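Side-chain contacts in multiple antibiotic resistance protein MARR (Escherichia coli, PDB 1JGS), which represses the marRAB operon by binding its marO operator-promoter site, thereby controlling activation of antibiotic resistance and oxidative stress genes: residues Ala99-Cys102 against Glu103-His106; Asp20-Leu23 against Asn24-Ser28; Asp124-Ala127 against Thr128-Leu132. All blocks are in the same frame, centred on the assembly; numbering follows the deposited sequence.

Interaction 1: residues Ala99-Cys102 against Glu103-His106; sequences AAIC and EQCH
Ala100 O is gripped by two successive backbone amides of the same helix. Gln104 N supplies the stronger bond, 2.8 Å from Ala100 O with an N-H...O angle of 163°, and Glu103 N adds a weak one from 2.9 Å. Glu103 N also reaches back to Ala99 O, again weakly, at 3.0 Å, so this one N-H is shared between two carbonyls and points squarely at neither. The next step, Cys105 N to Ile101 O, is straighter, with an angle of 170°.

The side chains follow this run of helical bonds. With SG beside its own backbone N (chi1 -70°), Cys105 brings its sulfur back along the helix, where CG2 of Ile101 meets it at 4.3 Å in a loose apolar contact. Gln104 also turns back, laying its extended chain alongside the preceding turn, and its NE2 comes 4.2 Å from Ile101 CD1.

The segment illustrates how the long helix 96-118 serves as a connecting rod in the MarR-type winged helix-turn-helix fold, running from the wing of the DNA-binding domain toward the dimerisation region. Its buried side presents the two cysteines to helix 34-46: Cys102 packs on Leu40, Cys41 and Arg44, and Cys105 on Phe37. Glu103 is bent at chi2, and its carboxylate leads away from residues 99-102 to a salt bridge between OE1 and Arg44 NH1. His106 touches the preceding turn through its methylene, with CB 3.0 Å from Cys102 O, while His106 N bonds to that same oxygen.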
ATOM      1  N   ALA A  99     -22.558   3.957  -4.014  1.00 47.24           N
ATOM      2  CA  ALA A  99     -22.550   2.497  -3.971  1.00 47.24           C
ATOM      3  C   ALA A  99     -22.463   1.909  -5.372  1.00 47.24           C
ATOM      4  O   ALA A  99     -21.695   0.980  -5.612  1.00 47.24           O
ATOM      5  CB  ALA A  99     -23.811   1.984  -3.266  1.00 42.30           C
ATOM      6  N   ALA A 100     -23.249   2.459  -6.293  1.00 52.11           N
ATOM      7  CA  ALA A 100     -23.263   1.987  -7.668  1.00 52.11           C
ATOM      8  C   ALA A 100     -21.893   2.225  -8.306  1.00 52.11           C
ATOM      9  O   ALA A 100     -21.297   1.319  -8.894  1.00 52.11           O
ATOM     10  CB  ALA A 100     -24.352   2.708  -8.455  1.00 50.48           C
ATOM     11  N   ILE A 101     -21.392   3.447  -8.189  1.00 47.20           N
ATOM     12  CA  ILE A 101     -20.084   3.762  -8.741  1.00 47.20           C
ATOM     13  C   ILE A 101     -19.049   2.731  -8.238  1.00 47.20           C
ATOM     14  O   ILE A 101     -18.275   2.167  -9.019  1.00 47.20           O
ATOM     15  CB  ILE A 101     -19.625   5.171  -8.298  1.00 46.42           C
ATOM     16  CG1 ILE A 101     -20.580   6.239  -8.842  1.00 46.42           C
ATOM     17  CG2 ILE A 101     -18.199   5.414  -8.750  1.00 46.42           C
ATOM     18  CD1 ILE A 101     -20.661   6.292 -10.343  1.00 46.42           C
ATOM     19  N   CYS A 102     -19.044   2.493  -6.928  1.00 55.20           N
ATOM     20  CA  CYS A 102     -18.101   1.555  -6.325  1.00 55.20           C
ATOM     21  C   CYS A 102     -18.251   0.137  -6.847  1.00 55.20           C
ATOM     22  O   CYS A 102     -17.287  -0.633  -6.835  1.00 55.20           O
ATOM     23  CB  CYS A 102     -18.250   1.546  -4.803  1.00 50.25           C
ATOM     24  SG  CYS A 102     -17.272   0.261  -3.985  1.00 50.25           S
ATOM     25  N   GLU A 103     -19.455  -0.210  -7.299  1.00 53.61           N
ATOM     26  CA  GLU A 103     -19.702  -1.548  -7.826  1.00 53.61           C
ATOM     27  C   GLU A 103     -19.344  -1.610  -9.312  1.00 53.61           C
ATOM     28  O   GLU A 103     -18.815  -2.614  -9.783  1.00 53.61           O
ATOM     29  CB  GLU A 103     -21.162  -1.952  -7.612  1.00109.75           C
ATOM     30  CG  GLU A 103     -21.434  -3.431  -7.864  1.00109.75           C
ATOM     31  CD  GLU A 103     -20.531  -4.336  -7.039  1.00109.75           C
ATOM     32  OE1 GLU A 103     -20.538  -4.212  -5.798  1.00109.75           O
ATOM     33  OE2 GLU A 103     -19.816  -5.175  -7.629  1.00109.75           O
ATOM     34  N   GLN A 104     -19.628  -0.547 -10.055  1.00 70.78           N
ATOM     35  CA  GLN A 104     -19.274  -0.538 -11.469  1.00 70.78           C
ATOM     36  C   GLN A 104     -17.764  -0.718 -11.566  1.00 70.78           C
ATOM     37  O   GLN A 104     -17.273  -1.517 -12.366  1.00 70.78           O
ATOM     38  CB  GLN A 104     -19.635   0.788 -12.130  1.00 56.91           C
ATOM     39  CG  GLN A 104     -21.082   0.974 -12.524  1.00 56.91           C
ATOM     40  CD  GLN A 104     -21.362   2.417 -12.936  1.00 56.91           C
ATOM     41  OE1 GLN A 104     -20.630   3.002 -13.747  1.00 56.91           O
ATOM     42  NE2 GLN A 104     -22.418   2.999 -12.374  1.00 56.91           N
ATOM     43  N   CYS A 105     -17.039   0.041 -10.746  1.00 60.37           N
ATOM     44  CA  CYS A 105     -15.582  -0.002 -10.724  1.00 60.37           C
ATOM     45  C   CYS A 105     -15.034  -1.325 -10.218  1.00 60.37           C
ATOM     46  O   CYS A 105     -14.165  -1.926 -10.855  1.00 60.37           O
ATOM     47  CB  CYS A 105     -15.024   1.113  -9.835  1.00 52.09           C
ATOM     48  SG  CYS A 105     -15.193   2.798 -10.454  1.00 52.09           S
ATOM     49  N   HIS A 106     -15.527  -1.765  -9.064  1.00 61.76           N
ATOM     50  CA  HIS A 106     -15.066  -3.012  -8.458  1.00 61.76           C
ATOM     51  C   HIS A 106     -15.169  -4.196  -9.414  1.00 61.76           C
ATOM     52  O   HIS A 106     -14.284  -5.056  -9.457  1.00 61.76           O
ATOM     53  CB  HIS A 106     -15.863  -3.296  -7.187  1.00 68.17           C
ATOM     54  CG  HIS A 106     -15.316  -4.424  -6.370  1.00 68.17           C
ATOM     55  ND1 HIS A 106     -15.432  -5.745  -6.749  1.00 68.17           N
ATOM     56  CD2 HIS A 106     -14.644  -4.429  -5.195  1.00 68.17           C
ATOM     57  CE1 HIS A 106     -14.856  -6.513  -5.841  1.00 68.17           C
ATOM     58  NE2 HIS A 106     -14.370  -5.738  -4.889  1.00 68.17           N
TER

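Interaction 2: residues Asp20-Leu23 against Asn24-Ser28; sequences DRLL and NEYLS
Arg21 and Glu25, one helical turn apart, lie side by side and point the same way, joined by a salt bridge from Arg21 NE to Glu25 OE2 at 3.3 Å. The bond is somewhat bent, and the guanidinium and carboxylate planes stand 49° apart. The extended arginine chain also takes part, its CG passing 3.6 Å from Glu25 OE2.

On another side of the helix, Tyr26 runs back beside Leu22. Its ring carbon CE1 lies 3.7 Å from Leu22 CB, and Leu22 O sits over one ring face, 3.0 Å above the plane and displaced toward the rim. CG of Tyr26 stands beside its own backbone N (chi1 -58°), which folds the ring over the turn before it. Leu23 and Leu27 meet more loosely, CD1 to CD1 at 4.2 Å.

These pairs show i to i+4 packing toward the carboxy-terminal part of helix 8-27, one of the helices that accompany the winged helix-turn-helix in the MarR fold. The spacing is set by backbone bonds such as Asn24 N to Asp20 O, 2.8 Å. Farther out, Leu22 packs on Leu113 and Tyr26 on Asp112 and Glu116 of helix 96-118, while Leu27 rests on Phe37 of helix 34-46.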
ATOM      1  N   ASP A  20      -1.287  -2.200  -8.200  1.00 49.82           N
ATOM      2  CA  ASP A  20      -1.831  -0.858  -8.089  1.00 49.82           C
ATOM      3  C   ASP A  20      -1.636  -0.103  -9.388  1.00 49.82           C
ATOM      4  O   ASP A  20      -2.524   0.638  -9.820  1.00 49.82           O
ATOM      5  CB  ASP A  20      -1.188  -0.099  -6.924  1.00 69.22           C
ATOM      6  CG  ASP A  20      -1.682  -0.585  -5.565  1.00 69.22           C
ATOM      7  OD1 ASP A  20      -2.865  -0.986  -5.460  1.00 69.22           O
ATOM      8  OD2 ASP A  20      -0.890  -0.552  -4.597  1.00 69.22           O
ATOM      9  N   ARG A  21      -0.481  -0.308 -10.016  1.00 55.02           N
ATOM     10  CA  ARG A  21      -0.169   0.352 -11.281  1.00 55.02           C
ATOM     11  C   ARG A  21      -1.223   0.009 -12.322  1.00 55.02           C
ATOM     12  O   ARG A  21      -1.623   0.855 -13.117  1.00 55.02           O
ATOM     13  CB  ARG A  21       1.209  -0.072 -11.795  1.00107.80           C
ATOM     14  CG  ARG A  21       1.514   0.462 -13.183  1.00107.80           C
ATOM     15  CD  ARG A  21       2.886   0.053 -13.674  1.00107.80           C
ATOM     16  NE  ARG A  21       3.071   0.424 -15.074  1.00107.80           N
ATOM     17  CZ  ARG A  21       4.172   0.180 -15.779  1.00107.80           C
ATOM     18  NH1 ARG A  21       5.199  -0.441 -15.213  1.00107.80           N
ATOM     19  NH2 ARG A  21       4.247   0.558 -17.052  1.00107.80           N
ATOM     20  N   LEU A  22      -1.667  -1.241 -12.316  1.00 41.40           N
ATOM     21  CA  LEU A  22      -2.683  -1.670 -13.258  1.00 41.40           C
ATOM     22  C   LEU A  22      -3.993  -0.977 -12.900  1.00 41.40           C
ATOM     23  O   LEU A  22      -4.729  -0.522 -13.777  1.00 41.40           O
ATOM     24  CB  LEU A  22      -2.851  -3.194 -13.201  1.00 54.85           C
ATOM     25  CG  LEU A  22      -1.594  -3.986 -13.574  1.00 54.85           C
ATOM     26  CD1 LEU A  22      -1.898  -5.475 -13.610  1.00 54.85           C
ATOM     27  CD2 LEU A  22      -1.099  -3.532 -14.931  1.00 54.85           C
ATOM     28  N   LEU A  23      -4.267  -0.898 -11.604  1.00 46.97           N
ATOM     29  CA  LEU A  23      -5.472  -0.263 -11.096  1.00 46.97           C
ATOM     30  C   LEU A  23      -5.544   1.176 -11.622  1.00 46.97           C
ATOM     31  O   LEU A  23      -6.532   1.560 -12.252  1.00 46.97           O
ATOM     32  CB  LEU A  23      -5.446  -0.272  -9.570  1.00 54.42           C
ATOM     33  CG  LEU A  23      -6.658   0.312  -8.855  1.00 54.42           C
ATOM     34  CD1 LEU A  23      -7.911  -0.427  -9.295  1.00 54.42           C
ATOM     35  CD2 LEU A  23      -6.460   0.207  -7.357  1.00 54.42           C
ATOM     36  N   ASN A  24      -4.500   1.969 -11.367  1.00 36.87           N
ATOM     37  CA  ASN A  24      -4.473   3.340 -11.862  1.00 36.87           C
ATOM     38  C   ASN A  24      -4.738   3.353 -13.372  1.00 36.87           C
ATOM     39  O   ASN A  24      -5.502   4.186 -13.869  1.00 36.87           O
ATOM     40  CB  ASN A  24      -3.117   4.017 -11.594  1.00 52.27           C
ATOM     41  CG  ASN A  24      -2.944   4.441 -10.142  1.00 52.27           C
ATOM     42  OD1 ASN A  24      -2.417   3.689  -9.320  1.00 52.27           O
ATOM     43  ND2 ASN A  24      -3.398   5.654  -9.820  1.00 52.27           N
ATOM     44  N   GLU A  25      -4.105   2.427 -14.096  1.00 57.43           N
ATOM     45  CA  GLU A  25      -4.272   2.347 -15.551  1.00 57.43           C
ATOM     46  C   GLU A  25      -5.705   2.050 -15.985  1.00 57.43           C
ATOM     47  O   GLU A  25      -6.161   2.549 -17.010  1.00 57.43           O
ATOM     48  CB  GLU A  25      -3.324   1.301 -16.150  1.00 80.57           C
ATOM     49  CG  GLU A  25      -1.901   1.811 -16.357  1.00 80.57           C
ATOM     50  CD  GLU A  25      -0.983   0.784 -17.017  1.00 80.57           C
ATOM     51  OE1 GLU A  25      -1.362   0.239 -18.079  1.00 80.57           O
ATOM     52  OE2 GLU A  25       0.120   0.533 -16.479  1.00 80.57           O
ATOM     53  N   TYR A  26      -6.416   1.248 -15.202  1.00 46.41           N
ATOM     54  CA  TYR A  26      -7.798   0.901 -15.522  1.00 46.41           C
ATOM     55  C   TYR A  26      -8.775   2.027 -15.202  1.00 46.41           C
ATOM     56  O   TYR A  26      -9.826   2.128 -15.832  1.00 46.41           O
ATOM     57  CB  TYR A  26      -8.233  -0.338 -14.743  1.00 77.48           C
ATOM     58  CG  TYR A  26      -7.386  -1.560 -14.977  1.00 77.48           C
ATOM     59  CD1 TYR A  26      -7.126  -2.447 -13.934  1.00 77.48           C
ATOM     60  CD2 TYR A  26      -6.866  -1.847 -16.238  1.00 77.48           C
ATOM     61  CE1 TYR A  26      -6.370  -3.592 -14.133  1.00 77.48           C
ATOM     62  CE2 TYR A  26      -6.108  -2.992 -16.456  1.00 77.48           C
ATOM     63  CZ  TYR A  26      -5.865  -3.861 -15.395  1.00 77.48           C
ATOM     64  OH  TYR A  26      -5.124  -5.004 -15.588  1.00 77.48           O
ATOM     65  N   LEU A  27      -8.439   2.860 -14.217  1.00 41.53           N
ATOM     66  CA  LEU A  27      -9.315   3.968 -13.815  1.00 41.53           C
ATOM     67  C   LEU A  27      -8.967   5.292 -14.498  1.00 41.53           C
ATOM     68  O   LEU A  27      -9.685   6.283 -14.355  1.00 41.53           O
ATOM     69  CB  LEU A  27      -9.262   4.164 -12.296  1.00 35.85           C
ATOM     70  CG  LEU A  27      -9.570   2.940 -11.435  1.00 35.85           C
ATOM     71  CD1 LEU A  27      -9.656   3.364  -9.980  1.00 35.85           C
ATOM     72  CD2 LEU A  27     -10.878   2.315 -11.873  1.00 35.85           C
ATOM     73  N   SER A  28      -7.861   5.283 -15.237  1.00 49.29           N
ATOM     74  CA  SER A  28      -7.367   6.450 -15.950  1.00 49.29           C
ATOM     75  C   SER A  28      -8.410   7.137 -16.829  1.00 49.29           C
ATOM     76  O   SER A  28      -8.452   8.364 -16.895  1.00 49.29           O
ATOM     77  CB  SER A  28      -6.156   6.054 -16.801  1.00 54.11           C
ATOM     78  OG  SER A  28      -5.586   7.175 -17.447  1.00 54.11           O
TER

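Interaction 3: residues Asp124-Ala127 against Thr128-Leu132; sequences DEVA and TLEYL
As modelled, the carboxylate of Glu130 reaches back over the preceding turn to Val126, its OE2 3.3 Å from the methyl CG1 of Val126, though the placing is doubtful, since CG of Glu130 stands too close to Val126 O. The Tyr131 ring, by contrast, leads away from residues 124-127. Swinging out with CG opposite the backbone N (chi1 176°), it meets the ring of Phe2 of the second subunit, their planes about 80° apart, while at its root CB of Tyr131 lies 3.3 Å from Ala127 O.

The first turn of helix 126-134 is tied in at Thr128. Its N bonds to Glu125 O at 2.7 Å, and its hydroxyl OG1 gives a weak, long bond to Asp124 O at 3.4 Å, so that the backbone and the side chain of this one residue hold two successive carbonyls of the incoming chain. Glu125, still in the loop, has a positive phi of 85°, unusual for a residue other than glycine. Three residues on from Thr128, Tyr131 N bonds to Ala127 O at 2.9 Å.

As in other MarR proteins, this carboxy-terminal region belongs to the dimer interface. Asp124 OD1 forms a salt bridge with Lys135 NZ of the second subunit, and Leu129 packs on Leu129 of that subunit. Within its own chain, helix 126-134 follows helix 96-118, and Val126 and Leu129 both settle on Leu121 in the loop joining the two.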
ATOM      1  N   ASP A 124       0.969 -22.655 -14.624  1.00 89.67           N
ATOM      2  CA  ASP A 124       1.328 -23.023 -13.256  1.00 89.67           C
ATOM      3  C   ASP A 124       0.077 -23.036 -12.399  1.00 89.67           C
ATOM      4  O   ASP A 124       0.027 -23.680 -11.338  1.00 89.67           O
ATOM      5  CB  ASP A 124       2.334 -22.026 -12.670  1.00103.50           C
ATOM      6  CG  ASP A 124       3.471 -21.770 -13.645  1.00103.50           C
ATOM      7  OD1 ASP A 124       3.208 -21.323 -14.783  1.00103.50           O
ATOM      8  OD2 ASP A 124       4.630 -22.026 -13.255  1.00103.50           O
ATOM      9  N   GLU A 125      -0.958 -22.285 -12.849  1.00 61.61           N
ATOM     10  CA  GLU A 125      -2.346 -22.280 -12.271  1.00 61.61           C
ATOM     11  C   GLU A 125      -2.693 -21.390 -11.086  1.00 61.61           C
ATOM     12  O   GLU A 125      -2.378 -21.736  -9.944  1.00 61.61           O
ATOM     13  CB  GLU A 125      -2.675 -23.700 -11.874  1.00 59.54           C
ATOM     14  CG  GLU A 125      -4.157 -23.802 -11.660  1.00 59.54           C
ATOM     15  CD  GLU A 125      -4.867 -23.241 -12.861  1.00 59.54           C
ATOM     16  OE1 GLU A 125      -5.763 -22.377 -12.698  1.00 59.54           O
ATOM     17  OE2 GLU A 125      -4.531 -23.645 -13.987  1.00 59.54           O
ATOM     18  N   VAL A 126      -3.340 -20.222 -11.280  1.00 61.80           N
ATOM     19  CA  VAL A 126      -3.635 -19.235 -10.195  1.00 61.80           C
ATOM     20  C   VAL A 126      -4.067 -19.843  -8.851  1.00 61.80           C
ATOM     21  O   VAL A 126      -3.862 -19.268  -7.796  1.00 61.80           O
ATOM     22  CB  VAL A 126      -4.672 -18.229 -10.710  1.00 77.83           C
ATOM     23  CG1 VAL A 126      -4.702 -16.976  -9.847  1.00 77.83           C
ATOM     24  CG2 VAL A 126      -4.379 -17.866 -12.154  1.00 77.83           C
ATOM     25  N   ALA A 127      -4.685 -21.003  -8.970  1.00 74.99           N
ATOM     26  CA  ALA A 127      -5.185 -21.759  -7.828  1.00 74.99           C
ATOM     27  C   ALA A 127      -4.051 -22.174  -6.885  1.00 74.99           C
ATOM     28  O   ALA A 127      -4.237 -22.207  -5.672  1.00 74.99           O
ATOM     29  CB  ALA A 127      -5.958 -22.986  -8.285  1.00 70.55           C
ATOM     30  N   THR A 128      -2.887 -22.500  -7.438  1.00 59.60           N
ATOM     31  CA  THR A 128      -1.740 -22.894  -6.621  1.00 59.60           C
ATOM     32  C   THR A 128      -1.164 -21.680  -5.879  1.00 59.60           C
ATOM     33  O   THR A 128      -0.897 -21.740  -4.678  1.00 59.60           O
ATOM     34  CB  THR A 128      -0.645 -23.513  -7.498  1.00 48.57           C
ATOM     35  OG1 THR A 128      -1.223 -24.565  -8.282  1.00 48.57           O
ATOM     36  CG2 THR A 128       0.495 -24.075  -6.646  1.00 48.57           C
ATOM     37  N   LEU A 129      -0.963 -20.581  -6.599  1.00 52.11           N
ATOM     38  CA  LEU A 129      -0.444 -19.371  -5.985  1.00 52.11           C
ATOM     39  C   LEU A 129      -1.431 -18.943  -4.911  1.00 52.11           C
ATOM     40  O   LEU A 129      -1.042 -18.591  -3.796  1.00 52.11           O
ATOM     41  CB  LEU A 129      -0.302 -18.261  -7.024  1.00 28.91           C
ATOM     42  CG  LEU A 129       0.184 -16.881  -6.517  1.00 28.91           C
ATOM     43  CD1 LEU A 129       1.509 -17.015  -5.774  1.00 28.91           C
ATOM     44  CD2 LEU A 129       0.329 -15.935  -7.712  1.00 28.91           C
ATOM     45  N   GLU A 130      -2.716 -18.995  -5.244  1.00 51.30           N
ATOM     46  CA  GLU A 130      -3.750 -18.607  -4.298  1.00 51.30           C
ATOM     47  C   GLU A 130      -3.681 -19.498  -3.062  1.00 51.30           C
ATOM     48  O   GLU A 130      -3.785 -19.025  -1.936  1.00 51.30           O
ATOM     49  CB  GLU A 130      -5.127 -18.716  -4.956  1.00 50.36           C
ATOM     50  CG  GLU A 130      -5.183 -18.075  -6.329  1.00 50.36           C
ATOM     51  CD  GLU A 130      -6.593 -17.964  -6.887  1.00 50.36           C
ATOM     52  OE1 GLU A 130      -7.372 -18.941  -6.787  1.00 50.36           O
ATOM     53  OE2 GLU A 130      -6.915 -16.891  -7.448  1.00 50.36           O
ATOM     54  N   TYR A 131      -3.485 -20.789  -3.282  1.00 48.14           N
ATOM     55  CA  TYR A 131      -3.397 -21.739  -2.193  1.00 48.14           C
ATOM     56  C   TYR A 131      -2.272 -21.356  -1.244  1.00 48.14           C
ATOM     57  O   TYR A 131      -2.502 -21.155  -0.051  1.00 48.14           O
ATOM     58  CB  TYR A 131      -3.144 -23.144  -2.740  1.00 62.08           C
ATOM     59  CG  TYR A 131      -2.942 -24.174  -1.661  1.00 62.08           C
ATOM     60  CD1 TYR A 131      -4.016 -24.636  -0.907  1.00 62.08           C
ATOM     61  CD2 TYR A 131      -1.668 -24.654  -1.364  1.00 62.08           C
ATOM     62  CE1 TYR A 131      -3.832 -25.554   0.121  1.00 62.08           C
ATOM     63  CE2 TYR A 131      -1.465 -25.573  -0.336  1.00 62.08           C
ATOM     64  CZ  TYR A 131      -2.556 -26.018   0.404  1.00 62.08           C
ATOM     65  OH  TYR A 131      -2.366 -26.910   1.437  1.00 62.08           O
ATOM     66  N   LEU A 132      -1.053 -21.272  -1.771  1.00 37.88           N
ATOM     67  CA  LEU A 132       0.103 -20.905  -0.956  1.00 37.88           C
ATOM     68  C   LEU A 132      -0.065 -19.531  -0.289  1.00 37.88           C
ATOM     69  O   LEU A 132       0.328 -19.348   0.860  1.00 37.88           O
ATOM     70  CB  LEU A 132       1.379 -20.918  -1.806  1.00 65.29           C
ATOM     71  CG  LEU A 132       1.875 -22.291  -2.277  1.00 65.29           C
ATOM     72  CD1 LEU A 132       3.146 -22.142  -3.094  1.00 65.29           C
ATOM     73  CD2 LEU A 132       2.139 -23.164  -1.067  1.00 65.29           C
TER

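Along the chain, interaction 2 comes first, on helix 8-27, then interaction 1 on helix 96-118 and interaction 3 on helix 126-134. Interactions 1 and 2 are neighbours, their centres 15 Å apart and their nearest atoms about 5 Å apart without touching; both pack against helix 34-46, and Phe37 is touched by both Cys105 and Leu27. Interaction 3 lies farther off, its centre 28 Å from that of interaction 1 and 24 Å from that of interaction 2, where the second subunit is engaged. Together they sample the helical framework through which the DNA-binding part of a MarR repressor is joined to its dimer interface.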